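Local coordinates for putative isochorismatase (Bordetella bronchiseptica, PDB 3UAO), which catalyses the hydrolysis of maleamate to maleate and ammonia, a step in the bacterial degradation of nicotinate (vitamin B3), at residues 97-102 and 111-116; 50-55 and 68-73; 28-33 and 209-214. All coordinates share one frame; numbering follows the deposited sequence.

Two short local closures inside one wide one describe this chain. Contact 3 opens first, at helix 28-32, and is completed at residues 209-214, late in helix 199-212, so it brackets both other contacts and draws the N-terminal helix against this later one. Contact 2 comes next: the loop leaving strand 45-50 meets helix 67-84, within the crossover from strand 45-50 through that helix to strand 87-93. Only after it is complete does contact 1 begin, joining the loops before and after helix 105-108. Contacts 1 and 2 thus run in series, their centres 21 Å apart, whereas contacts 1 and 3 lie on opposite sides of the chain's centre.

Contact 1 of 3, residues 97-102 and 111-116; sequences DDDADG and GMLTLK
Lys116 and Asp99 meet in a salt bridge that shows how a surface loop can be pinned by one well-aimed ammonium group. NZ reaches Asp99 OD1 at 2.7 Å, nearly in line with the C-O bond, while the two side chains lie at about a right angle to each other. The lysine does not run out straight: it bends at chi2 (-60°), then extends through CD and CE, which folds its tip back toward its own segment. There Lys116 NZ also donates to Leu113 O at 2.7 Å, approaching almost end-on with a C=O...N angle of 167°. A third bond, to the backbone O of Ala96, ties the same ammonium to the chain just ahead of 97-102, and three oxygen partners together probably fix its position closely.

Van der Waals contacts flank this charged centre. The side chain of Leu113 lies across that of Asp99, its CD2 4.0 Å from the carboxylate carbon CG, while its other branch, CD1, rests 3.9 Å from Gly102 CA. With CG of Leu113 anti to the backbone N (chi1 -166°), the branched end faces the type I turn formed by Asp99 to Gly102. Asp97 takes a more peripheral part: its OD1 approaches Lys116 CB at 3.6 Å, and the same OD1 is 5.9 Å from Lys116 NZ, so any attraction is probably weak and long-range.

The contact lies at the surface, linking the loop after strand 87-93 to the 3-10 segment after helix 105-108 and the turn that follows it. Leu113 also packs on Ser106 of that helix and on Tyr95. In the same segment, Met112 and Leu115 reach Ile93 of strand 87-93 and Phe56 of helix 54-57, while Asp98 and Ala100 are hydrogen-bonded to Gly133 and Trp153 of a second subunit.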
ATOM      1  N   ASP A  97      21.011 -10.622  -3.396  1.00 20.75           N
ATOM      2  CA  ASP A  97      22.443 -10.986  -3.368  1.00 22.82           C
ATOM      3  C   ASP A  97      23.357  -9.904  -3.954  1.00 23.34           C
ATOM      4  O   ASP A  97      24.416  -9.616  -3.382  1.00 23.81           O
ATOM      5  CB  ASP A  97      22.684 -12.323  -4.101  1.00 23.33           C
ATOM      6  CG  ASP A  97      22.237 -13.544  -3.286  1.00 25.45           C
ATOM      7  OD1 ASP A  97      21.741 -13.388  -2.141  1.00 24.62           O
ATOM      8  OD2 ASP A  97      22.397 -14.686  -3.799  1.00 29.41           O
ATOM      9  N   ASP A  98      22.929  -9.283  -5.048  1.00 23.41           N
ATOM     10  CA  ASP A  98      23.701  -8.200  -5.674  1.00 25.20           C
ATOM     11  C   ASP A  98      23.362  -6.767  -5.169  1.00 24.85           C
ATOM     12  O   ASP A  98      23.697  -5.782  -5.833  1.00 25.02           O
ATOM     13  CB  ASP A  98      23.590  -8.289  -7.227  1.00 26.27           C
ATOM     14  CG  ASP A  98      22.171  -8.023  -7.758  1.00 25.81           C
ATOM     15  OD1 ASP A  98      21.237  -7.856  -6.939  1.00 26.83           O
ATOM     16  OD2 ASP A  98      21.999  -7.997  -9.003  1.00 27.74           O
ATOM     17  N   ASP A  99      22.687  -6.655  -4.019  1.00 24.26           N
ATOM     18  CA  ASP A  99      22.243  -5.348  -3.508  1.00 23.78           C
ATOM     19  C   ASP A  99      21.281  -4.591  -4.456  1.00 22.29           C
ATOM     20  O   ASP A  99      21.201  -3.369  -4.387  1.00 20.98           O
ATOM     21  CB  ASP A  99      23.461  -4.438  -3.232  1.00 24.76           C
ATOM     22  CG  ASP A  99      24.606  -5.153  -2.504  1.00 26.73           C
ATOM     23  OD1 ASP A  99      24.340  -6.183  -1.855  1.00 27.77           O
ATOM     24  OD2 ASP A  99      25.759  -4.651  -2.559  1.00 28.42           O
ATOM     25  N   ALA A 100      20.589  -5.308  -5.354  1.00 21.62           N
ATOM     26  CA  ALA A 100      19.682  -4.686  -6.353  1.00 20.46           C
ATOM     27  C   ALA A 100      18.615  -3.826  -5.701  1.00 19.12           C
ATOM     28  O   ALA A 100      18.289  -2.745  -6.161  1.00 18.32           O
ATOM     29  CB  ALA A 100      19.000  -5.744  -7.180  1.00 20.43           C
ATOM     30  N   ASP A 101      18.077  -4.338  -4.610  1.00 18.42           N
ATOM     31  CA  ASP A 101      17.059  -3.634  -3.852  1.00 17.39           C
ATOM     32  C   ASP A 101      17.606  -2.856  -2.651  1.00 16.70           C
ATOM     33  O   ASP A 101      16.866  -2.607  -1.726  1.00 15.86           O
ATOM     34  CB  ASP A 101      15.984  -4.629  -3.396  1.00 17.02           C
ATOM     35  CG  ASP A 101      16.540  -5.788  -2.624  1.00 16.54           C
ATOM     36  OD1 ASP A 101      17.774  -5.961  -2.537  1.00 18.00           O
ATOM     37  OD2 ASP A 101      15.722  -6.571  -2.142  1.00 16.94           O
ATOM     38  N   GLY A 102      18.900  -2.505  -2.679  1.00 17.65           N
ATOM     39  CA  GLY A 102      19.552  -1.664  -1.655  1.00 17.48           C
ATOM     40  C   GLY A 102      18.773  -0.349  -1.577  1.00 17.47           C
ATOM     41  O   GLY A 102      18.405   0.207  -2.614  1.00 18.17           O
ATOM     42  N   GLY A 111      24.556  -2.667   7.618  1.00 23.44           N
ATOM     43  CA  GLY A 111      24.672  -4.105   7.825  1.00 24.23           C
ATOM     44  C   GLY A 111      23.445  -4.941   7.488  1.00 24.04           C
ATOM     45  O   GLY A 111      23.528  -6.164   7.389  1.00 24.15           O
ATOM     46  N   MET A 112      22.303  -4.284   7.340  1.00 23.72           N
ATOM     47  CA  MET A 112      21.071  -4.937   6.906  1.00 23.44           C
ATOM     48  C   MET A 112      21.201  -5.412   5.496  1.00 24.10           C
ATOM     49  O   MET A 112      20.484  -6.273   5.072  1.00 24.91           O
ATOM     50  CB  MET A 112      19.918  -3.963   6.909  1.00 22.98           C
ATOM     51  CG  MET A 112      19.635  -3.302   8.235  1.00 24.77           C
ATOM     52  SD  MET A 112      18.758  -4.372   9.372  1.00 27.55           S
ATOM     53  CE  MET A 112      20.134  -4.988  10.343  1.00 25.90           C
ATOM     54  N   LEU A 113      22.114  -4.810   4.755  1.00 24.98           N
ATOM     55  CA  LEU A 113      22.320  -5.127   3.374  1.00 25.18           C
ATOM     56  C   LEU A 113      23.007  -6.458   3.227  1.00 25.90           C
ATOM     57  O   LEU A 113      23.084  -6.963   2.128  1.00 27.20           O
ATOM     58  CB  LEU A 113      23.197  -4.042   2.736  1.00 25.76           C
ATOM     59  CG  LEU A 113      23.271  -4.006   1.226  1.00 24.66           C
ATOM     60  CD1 LEU A 113      21.876  -3.679   0.698  1.00 24.28           C
ATOM     61  CD2 LEU A 113      24.325  -2.987   0.793  1.00 24.99           C
ATOM     62  N   THR A 114      23.541  -7.001   4.319  1.00 25.99           N
ATOM     63  CA  THR A 114      24.230  -8.285   4.300  1.00 25.69           C
ATOM     64  C   THR A 114      23.268  -9.405   4.616  1.00 24.80           C
ATOM     65  O   THR A 114      23.641 -10.553   4.530  1.00 24.77           O
ATOM     66  CB  THR A 114      25.344  -8.323   5.344  1.00 26.89           C
ATOM     67  OG1 THR A 114      24.770  -8.446   6.648  1.00 25.79           O
ATOM     68  CG2 THR A 114      26.218  -7.048   5.269  1.00 26.34           C
ATOM     69  N   LEU A 115      22.032  -9.058   4.985  1.00 23.78           N
ATOM     70  CA  LEU A 115      20.953 -10.029   5.216  1.00 23.25           C
ATOM     71  C   LEU A 115      20.387 -10.620   3.916  1.00 23.75           C
ATOM     72  O   LEU A 115      19.348 -10.206   3.432  1.00 23.89           O
ATOM     73  CB  LEU A 115      19.840  -9.407   6.058  1.00 21.62           C
ATOM     74  CG  LEU A 115      20.309  -9.084   7.486  1.00 23.39           C
ATOM     75  CD1 LEU A 115      19.200  -8.464   8.372  1.00 20.15           C
ATOM     76  CD2 LEU A 115      20.945 -10.346   8.180  1.00 19.08           C
ATOM     77  N   LYS A 116      21.076 -11.620   3.377  1.00 24.87           N
ATOM     78  CA  LYS A 116      20.751 -12.183   2.089  1.00 25.04           C
ATOM     79  C   LYS A 116      19.980 -13.485   2.310  1.00 25.64           C
ATOM     80  O   LYS A 116      19.888 -13.987   3.425  1.00 26.26           O
ATOM     81  CB  LYS A 116      22.017 -12.397   1.284  1.00 25.77           C
ATOM     82  CG  LYS A 116      22.975 -11.201   1.287  1.00 25.13           C
ATOM     83  CD  LYS A 116      22.347  -9.953   0.721  1.00 23.78           C
ATOM     84  CE  LYS A 116      23.393  -9.019   0.078  1.00 23.54           C
ATOM     85  NZ  LYS A 116      22.742  -7.786  -0.443  1.00 21.39           N
TER

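Contact 2 of 3, residues 50-55 and 68-73; sequences VDFVNG and AAAIET
Ile71 sets its CG1 squarely over one face of the Phe52 ring, a CH-pi contact and a clear example of a helix side chain seated on an aromatic. CG1 lies 3.4 Å from the ring centroid and only 10° off the normal, so the tight part of the contact is centred on the ring. The isoleucine has CG1 beside its backbone N and anti to the carbonyl carbon (chi1 -79°), which turns this branch toward the phenylalanine; its CD1 lies 4.0 Å from Phe52 CD1.

Contact is less close at Phe52 CZ, where Ala70 CB comes obliquely to an ordinary 3.8 Å. On the helix, Ala68, Ala69 and Glu72 belong to the exposed side, in contrast to buried Ala70 and Ile71.

Phe52 sits at the centre of an inverse gamma turn between strand 45-50 and helix 54-57. Its side chain lies between helix 67-84 and the parallel sheet, touching Ala167 of strand 161-167 and Leu128 of a loop. One residue earlier, Asp51 is salt-bridged to Lys139 of strand 135-139 and hydrogen-bonded to Ser91 of strand 87-93. Helix 67-84 joins adjacent parallel strands 45-50 and 87-93 in a Rossmann-like beta-alpha-beta crossover, packed here on the loop after the first strand.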
ATOM      1  N   VAL A  50       8.383 -11.019  14.504  1.00 14.61           N
ATOM      2  CA  VAL A  50       9.146 -10.199  13.554  1.00 15.26           C
ATOM      3  C   VAL A  50      10.665 -10.288  13.721  1.00 15.86           C
ATOM      4  O   VAL A  50      11.196  -9.972  14.755  1.00 16.72           O
ATOM      5  CB  VAL A  50       8.570  -8.709  13.376  1.00 15.04           C
ATOM      6  CG1 VAL A  50       7.272  -8.516  14.115  1.00 14.56           C
ATOM      7  CG2 VAL A  50       9.551  -7.670  13.686  1.00 13.21           C
ATOM      8  N   ASP A  51      11.323 -10.800  12.691  1.00 16.64           N
ATOM      9  CA  ASP A  51      12.779 -10.784  12.560  1.00 17.80           C
ATOM     10  C   ASP A  51      13.593 -11.450  13.654  1.00 18.87           C
ATOM     11  O   ASP A  51      14.733 -11.062  13.912  1.00 19.61           O
ATOM     12  CB  ASP A  51      13.278  -9.341  12.383  1.00 18.08           C
ATOM     13  CG  ASP A  51      12.745  -8.701  11.159  1.00 17.16           C
ATOM     14  OD1 ASP A  51      12.211  -9.421  10.290  1.00 18.76           O
ATOM     15  OD2 ASP A  51      12.842  -7.464  11.082  1.00 22.03           O
ATOM     16  N   PHE A  52      13.056 -12.470  14.284  1.00 19.88           N
ATOM     17  CA  PHE A  52      13.873 -13.255  15.203  1.00 21.05           C
ATOM     18  C   PHE A  52      14.809 -14.161  14.408  1.00 22.02           C
ATOM     19  O   PHE A  52      14.597 -15.371  14.341  1.00 23.04           O
ATOM     20  CB  PHE A  52      13.004 -14.056  16.174  1.00 21.19           C
ATOM     21  CG  PHE A  52      12.653 -13.309  17.420  1.00 18.81           C
ATOM     22  CD1 PHE A  52      13.407 -12.223  17.831  1.00 16.82           C
ATOM     23  CD2 PHE A  52      11.592 -13.732  18.217  1.00 16.26           C
ATOM     24  CE1 PHE A  52      13.099 -11.584  19.005  1.00 15.55           C
ATOM     25  CE2 PHE A  52      11.296 -13.104  19.383  1.00 14.31           C
ATOM     26  CZ  PHE A  52      12.039 -12.040  19.789  1.00 14.18           C
ATOM     27  N   VAL A  53      15.846 -13.544  13.825  1.00 22.01           N
ATOM     28  CA  VAL A  53      16.757 -14.212  12.895  1.00 22.42           C
ATOM     29  C   VAL A  53      18.146 -14.242  13.515  1.00 23.90           C
ATOM     30  O   VAL A  53      18.447 -13.420  14.375  1.00 24.27           O
ATOM     31  CB  VAL A  53      16.755 -13.535  11.491  1.00 21.23           C
ATOM     32  CG1 VAL A  53      15.352 -13.543  10.908  1.00 18.87           C
ATOM     33  CG2 VAL A  53      17.287 -12.126  11.541  1.00 20.76           C
ATOM     34  N   ASN A  54      18.981 -15.201  13.110  1.00 25.46           N
ATOM     35  CA  ASN A  54      20.282 -15.448  13.781  1.00 26.52           C
ATOM     36  C   ASN A  54      21.117 -14.156  14.012  1.00 26.92           C
ATOM     37  O   ASN A  54      21.805 -14.024  15.021  1.00 27.50           O
ATOM     38  CB  ASN A  54      21.133 -16.474  12.991  1.00 27.40           C
ATOM     39  CG  ASN A  54      20.525 -17.883  12.956  1.00 28.05           C
ATOM     40  OD1 ASN A  54      20.408 -18.513  11.890  1.00 28.79           O
ATOM     41  ND2 ASN A  54      20.141 -18.380  14.112  1.00 28.78           N
ATOM     42  N   GLY A  55      21.063 -13.219  13.076  1.00 26.26           N
ATOM     43  CA  GLY A  55      21.844 -12.006  13.172  1.00 26.89           C
ATOM     44  C   GLY A  55      21.364 -11.044  14.246  1.00 27.31           C
ATOM     45  O   GLY A  55      22.149 -10.261  14.774  1.00 27.66           O
ATOM     46  N   ALA A  68      17.799 -12.291  23.337  1.00 24.88           N
ATOM     47  CA  ALA A  68      17.925 -13.750  23.572  1.00 25.37           C
ATOM     48  C   ALA A  68      16.796 -14.274  24.458  1.00 25.27           C
ATOM     49  O   ALA A  68      16.212 -15.331  24.165  1.00 26.18           O
ATOM     50  CB  ALA A  68      19.269 -14.108  24.178  1.00 26.19           C
ATOM     51  N   ALA A  69      16.490 -13.509  25.514  1.00 24.10           N
ATOM     52  CA  ALA A  69      15.399 -13.789  26.449  1.00 23.19           C
ATOM     53  C   ALA A  69      14.043 -13.717  25.780  1.00 22.01           C
ATOM     54  O   ALA A  69      13.189 -14.587  25.979  1.00 22.33           O
ATOM     55  CB  ALA A  69      15.436 -12.797  27.594  1.00 22.41           C
ATOM     56  N   ALA A  70      13.835 -12.670  24.994  1.00 20.43           N
ATOM     57  CA  ALA A  70      12.593 -12.556  24.196  1.00 19.73           C
ATOM     58  C   ALA A  70      12.354 -13.732  23.246  1.00 19.42           C
ATOM     59  O   ALA A  70      11.227 -14.164  23.093  1.00 19.38           O
ATOM     60  CB  ALA A  70      12.560 -11.243  23.433  1.00 18.40           C
ATOM     61  N   ILE A  71      13.401 -14.238  22.602  1.00 20.03           N
ATOM     62  CA  ILE A  71      13.246 -15.317  21.637  1.00 20.85           C
ATOM     63  C   ILE A  71      12.690 -16.558  22.314  1.00 22.50           C
ATOM     64  O   ILE A  71      11.680 -17.106  21.901  1.00 22.04           O
ATOM     65  CB  ILE A  71      14.579 -15.618  20.913  1.00 21.82           C
ATOM     66  CG1 ILE A  71      14.816 -14.569  19.825  1.00 20.15           C
ATOM     67  CG2 ILE A  71      14.620 -17.021  20.291  1.00 20.64           C
ATOM     68  CD1 ILE A  71      16.227 -14.570  19.310  1.00 19.31           C
ATOM     69  N   GLU A  72      13.338 -16.973  23.383  1.00 24.61           N
ATOM     70  CA  GLU A  72      12.884 -18.124  24.151  1.00 26.55           C
ATOM     71  C   GLU A  72      11.493 -18.036  24.734  1.00 26.14           C
ATOM     72  O   GLU A  72      10.774 -19.048  24.739  1.00 25.92           O
ATOM     73  CB  GLU A  72      13.825 -18.376  25.320  1.00 28.35           C
ATOM     74  CG  GLU A  72      15.074 -19.000  24.886  1.00 31.73           C
ATOM     75  CD  GLU A  72      14.823 -20.312  24.215  1.00 34.36           C
ATOM     76  OE1 GLU A  72      14.004 -21.130  24.763  1.00 31.00           O
ATOM     77  OE2 GLU A  72      15.459 -20.482  23.141  1.00 37.12           O
ATOM     78  N   THR A  73      11.142 -16.873  25.299  1.00 24.97           N
ATOM     79  CA  THR A  73       9.812 -16.712  25.862  1.00 24.49           C
ATOM     80  C   THR A  73       8.786 -16.918  24.733  1.00 24.46           C
ATOM     81  O   THR A  73       7.783 -17.617  24.917  1.00 25.43           O
ATOM     82  CB  THR A  73       9.638 -15.358  26.568  1.00 24.08           C
ATOM     83  OG1 THR A  73      10.638 -15.206  27.586  1.00 22.78           O
ATOM     84  CG2 THR A  73       8.271 -15.265  27.201  1.00 23.27           C
TER

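Contact 3 of 3, residues 28-33 and 209-214; sequences GSYERQ and MRQKYA
Tyr30 of the N-terminal helix crosses Gln211 near the end of helix 199-212, an instance of a distant segment packed through an aromatic side chain. The Gln211 side chain runs beside the base of the tyrosine but is modelled too close to the ring, so its exact placement is doubtful. Farther along the ring, Lys212 CE lies at the edge near the ring plane, 4.1 Å from Tyr30 CE1; its chain is extended beyond CG, carrying the methylene to that edge.

The next shell is aromatic. Phe35 and Phe207 each make an edge-to-face pair with Tyr30, and Phe35 also touches Gln211 and Lys212. A backbone bond between Gln211 and Gly36 fastens the chain leaving helix 28-32. Beyond lies a third subunit: its Pro201 packs on Tyr30, and its Lys108 is hydrogen-bonded to the backbone O atoms of Arg210 and Ala214.

Between the two segments the contact is one of van der Waals packing, with a lysine methylene set against a phenol ring and Gln211 beside it. Tyr30 OH is buried without a polar partner in the model, so cohesion here probably comes from shape and aromatic packing, whereas polar bonds are made by the backbone to Gly36 and, at the boundary, to Lys108 of the third subunit. Lys212 divides its roles: its methylenes serve the ring, while NZ makes a weak hydrogen bond to Ser170 O of that subunit.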
ATOM      1  N   GLY A  28       1.724  13.751  32.237  1.00 33.60           N
ATOM      2  CA  GLY A  28       0.342  13.767  32.720  1.00 33.22           C
ATOM      3  C   GLY A  28      -0.663  14.030  31.601  1.00 32.30           C
ATOM      4  O   GLY A  28      -1.819  13.568  31.664  1.00 32.53           O
ATOM      5  N   SER A  29      -0.220  14.783  30.593  1.00 30.61           N
ATOM      6  CA  SER A  29      -0.961  15.014  29.348  1.00 29.49           C
ATOM      7  C   SER A  29      -1.586  13.759  28.699  1.00 28.54           C
ATOM      8  O   SER A  29      -2.673  13.820  28.118  1.00 28.11           O
ATOM      9  CB  SER A  29      -0.034  15.651  28.314  1.00 29.54           C
ATOM     10  OG  SER A  29       0.904  14.714  27.819  1.00 26.06           O
ATOM     11  N   TYR A  30      -0.892  12.637  28.779  1.00 27.01           N
ATOM     12  CA  TYR A  30      -1.435  11.393  28.236  1.00 26.55           C
ATOM     13  C   TYR A  30      -2.768  10.978  28.851  1.00 27.44           C
ATOM     14  O   TYR A  30      -3.706  10.690  28.129  1.00 27.23           O
ATOM     15  CB  TYR A  30      -0.424  10.245  28.351  1.00 25.58           C
ATOM     16  CG  TYR A  30       0.749  10.369  27.422  1.00 22.57           C
ATOM     17  CD1 TYR A  30       0.699   9.818  26.145  1.00 20.02           C
ATOM     18  CD2 TYR A  30       1.904  11.047  27.801  1.00 21.18           C
ATOM     19  CE1 TYR A  30       1.792   9.877  25.264  1.00 15.21           C
ATOM     20  CE2 TYR A  30       2.997  11.149  26.915  1.00 21.07           C
ATOM     21  CZ  TYR A  30       2.933  10.551  25.650  1.00 15.38           C
ATOM     22  OH  TYR A  30       3.990  10.677  24.800  1.00 12.32           O
ATOM     23  N   GLU A  31      -2.864  10.930  30.167  1.00 28.94           N
ATOM     24  CA  GLU A  31      -4.134  10.538  30.786  1.00 30.78           C
ATOM     25  C   GLU A  31      -5.191  11.638  30.572  1.00 30.63           C
ATOM     26  O   GLU A  31      -6.343  11.320  30.294  1.00 30.83           O
ATOM     27  CB  GLU A  31      -3.935  10.135  32.269  1.00 32.31           C
ATOM     28  CG  GLU A  31      -5.073   9.269  33.006  1.00 37.51           C
ATOM     29  CD  GLU A  31      -5.498   7.882  32.336  1.00 43.78           C
ATOM     30  OE1 GLU A  31      -4.701   7.224  31.582  1.00 46.13           O
ATOM     31  OE2 GLU A  31      -6.666   7.441  32.595  1.00 46.12           O
ATOM     32  N   ARG A  32      -4.804  12.907  30.667  1.00 30.50           N
ATOM     33  CA  ARG A  32      -5.724  14.018  30.410  1.00 31.35           C
ATOM     34  C   ARG A  32      -6.373  13.986  29.036  1.00 29.80           C
ATOM     35  O   ARG A  32      -7.557  14.239  28.885  1.00 30.24           O
ATOM     36  CB  ARG A  32      -5.017  15.369  30.528  1.00 32.70           C
ATOM     37  CG  ARG A  32      -5.111  16.019  31.887  1.00 37.05           C
ATOM     38  CD  ARG A  32      -4.678  17.497  31.854  1.00 42.09           C
ATOM     39  NE  ARG A  32      -3.216  17.679  31.846  1.00 44.24           N
ATOM     40  CZ  ARG A  32      -2.478  17.984  30.773  1.00 45.83           C
ATOM     41  NH1 ARG A  32      -3.020  18.134  29.549  1.00 44.96           N
ATOM     42  NH2 ARG A  32      -1.166  18.132  30.927  1.00 46.45           N
ATOM     43  N   GLN A  33      -5.577  13.704  28.020  1.00 28.08           N
ATOM     44  CA  GLN A  33      -6.055  13.781  26.648  1.00 26.49           C
ATOM     45  C   GLN A  33      -6.611  12.464  26.181  1.00 24.85           C
ATOM     46  O   GLN A  33      -7.010  12.339  25.042  1.00 23.86           O
ATOM     47  CB  GLN A  33      -4.935  14.228  25.734  1.00 26.26           C
ATOM     48  CG  GLN A  33      -4.458  15.601  26.030  1.00 25.49           C
ATOM     49  CD  GLN A  33      -3.266  15.919  25.218  1.00 24.26           C
ATOM     50  OE1 GLN A  33      -2.760  15.059  24.491  1.00 23.65           O
ATOM     51  NE2 GLN A  33      -2.781  17.138  25.341  1.00 23.06           N
ATOM     52  N   MET A 209       3.780   2.570  22.406  1.00 14.04           N
ATOM     53  CA  MET A 209       2.846   1.583  21.892  1.00 13.45           C
ATOM     54  C   MET A 209       1.646   1.376  22.804  1.00 14.12           C
ATOM     55  O   MET A 209       0.495   1.437  22.351  1.00 14.08           O
ATOM     56  CB  MET A 209       3.576   0.283  21.608  1.00 13.56           C
ATOM     57  CG  MET A 209       4.374   0.352  20.289  1.00 13.36           C
ATOM     58  SD  MET A 209       4.944  -1.265  19.836  1.00 14.37           S
ATOM     59  CE  MET A 209       6.503  -1.442  20.738  1.00 10.28           C
ATOM     60  N   ARG A 210       1.895   1.164  24.089  1.00 14.60           N
ATOM     61  CA  ARG A 210       0.825   1.146  25.092  1.00 15.68           C
ATOM     62  C   ARG A 210      -0.077   2.387  25.040  1.00 15.25           C
ATOM     63  O   ARG A 210      -1.255   2.319  25.304  1.00 14.78           O
ATOM     64  CB  ARG A 210       1.467   1.106  26.469  1.00 17.68           C
ATOM     65  CG  ARG A 210       0.596   0.653  27.630  1.00 23.05           C
ATOM     66  CD  ARG A 210       1.460   0.509  28.915  1.00 31.17           C
ATOM     67  NE  ARG A 210       2.158   1.750  29.379  1.00 37.28           N
ATOM     68  CZ  ARG A 210       1.641   2.713  30.176  1.00 40.86           C
ATOM     69  NH1 ARG A 210       0.375   2.660  30.624  1.00 42.04           N
ATOM     70  NH2 ARG A 210       2.399   3.751  30.532  1.00 40.44           N
ATOM     71  N   GLN A 211       0.480   3.543  24.703  1.00 14.97           N
ATOM     72  CA  GLN A 211      -0.260   4.779  24.863  1.00 14.79           C
ATOM     73  C   GLN A 211      -1.158   4.988  23.686  1.00 14.37           C
ATOM     74  O   GLN A 211      -2.189   5.597  23.810  1.00 15.06           O
ATOM     75  CB  GLN A 211       0.699   5.919  25.024  1.00 14.93           C
ATOM     76  CG  GLN A 211       0.361   6.949  26.046  1.00 17.91           C
ATOM     77  CD  GLN A 211       0.110   6.455  27.464  1.00 21.46           C
ATOM     78  OE1 GLN A 211       0.906   5.716  28.039  1.00 21.07           O
ATOM     79  NE2 GLN A 211      -1.006   6.897  28.044  1.00 21.32           N
ATOM     80  N   LYS A 212      -0.797   4.409  22.544  1.00 14.18           N
ATOM     81  CA  LYS A 212      -1.334   4.817  21.252  1.00 12.78           C
ATOM     82  C   LYS A 212      -1.751   3.708  20.266  1.00 12.75           C
ATOM     83  O   LYS A 212      -2.584   3.938  19.390  1.00 14.63           O
ATOM     84  CB  LYS A 212      -0.265   5.674  20.576  1.00 12.68           C
ATOM     85  CG  LYS A 212       0.016   7.050  21.224  1.00 11.45           C
ATOM     86  CD  LYS A 212       1.328   7.629  20.677  1.00 11.49           C
ATOM     87  CE  LYS A 212       1.694   8.980  21.280  1.00 11.55           C
ATOM     88  NZ  LYS A 212       2.950   9.543  20.717  1.00 11.29           N
ATOM     89  N   TYR A 213      -1.176   2.529  20.359  1.00 11.68           N
ATOM     90  CA  TYR A 213      -1.152   1.625  19.222  1.00 10.86           C
ATOM     91  C   TYR A 213      -1.516   0.174  19.477  1.00 11.18           C
ATOM     92  O   TYR A 213      -1.776  -0.555  18.513  1.00 11.23           O
ATOM     93  CB  TYR A 213       0.241   1.609  18.620  1.00 10.75           C
ATOM     94  CG  TYR A 213       0.755   2.935  18.160  1.00 10.11           C
ATOM     95  CD1 TYR A 213      -0.039   3.785  17.423  1.00 10.19           C
ATOM     96  CD2 TYR A 213       2.040   3.319  18.429  1.00 10.08           C
ATOM     97  CE1 TYR A 213       0.426   5.001  17.015  1.00 11.94           C
ATOM     98  CE2 TYR A 213       2.514   4.529  18.006  1.00 10.71           C
ATOM     99  CZ  TYR A 213       1.712   5.368  17.287  1.00 11.75           C
ATOM    100  OH  TYR A 213       2.179   6.607  16.835  1.00 15.83           O
ATOM    101  N   ALA A 214      -1.502  -0.276  20.726  1.00 11.51           N
ATOM    102  CA  ALA A 214      -1.641  -1.723  20.989  1.00 12.69           C
ATOM    103  C   ALA A 214      -2.101  -2.019  22.389  1.00 13.63           C
ATOM    104  O   ALA A 214      -1.965  -1.204  23.294  1.00 13.91           O
ATOM    105  CB  ALA A 214      -0.332  -2.450  20.729  1.00 12.05           C
TER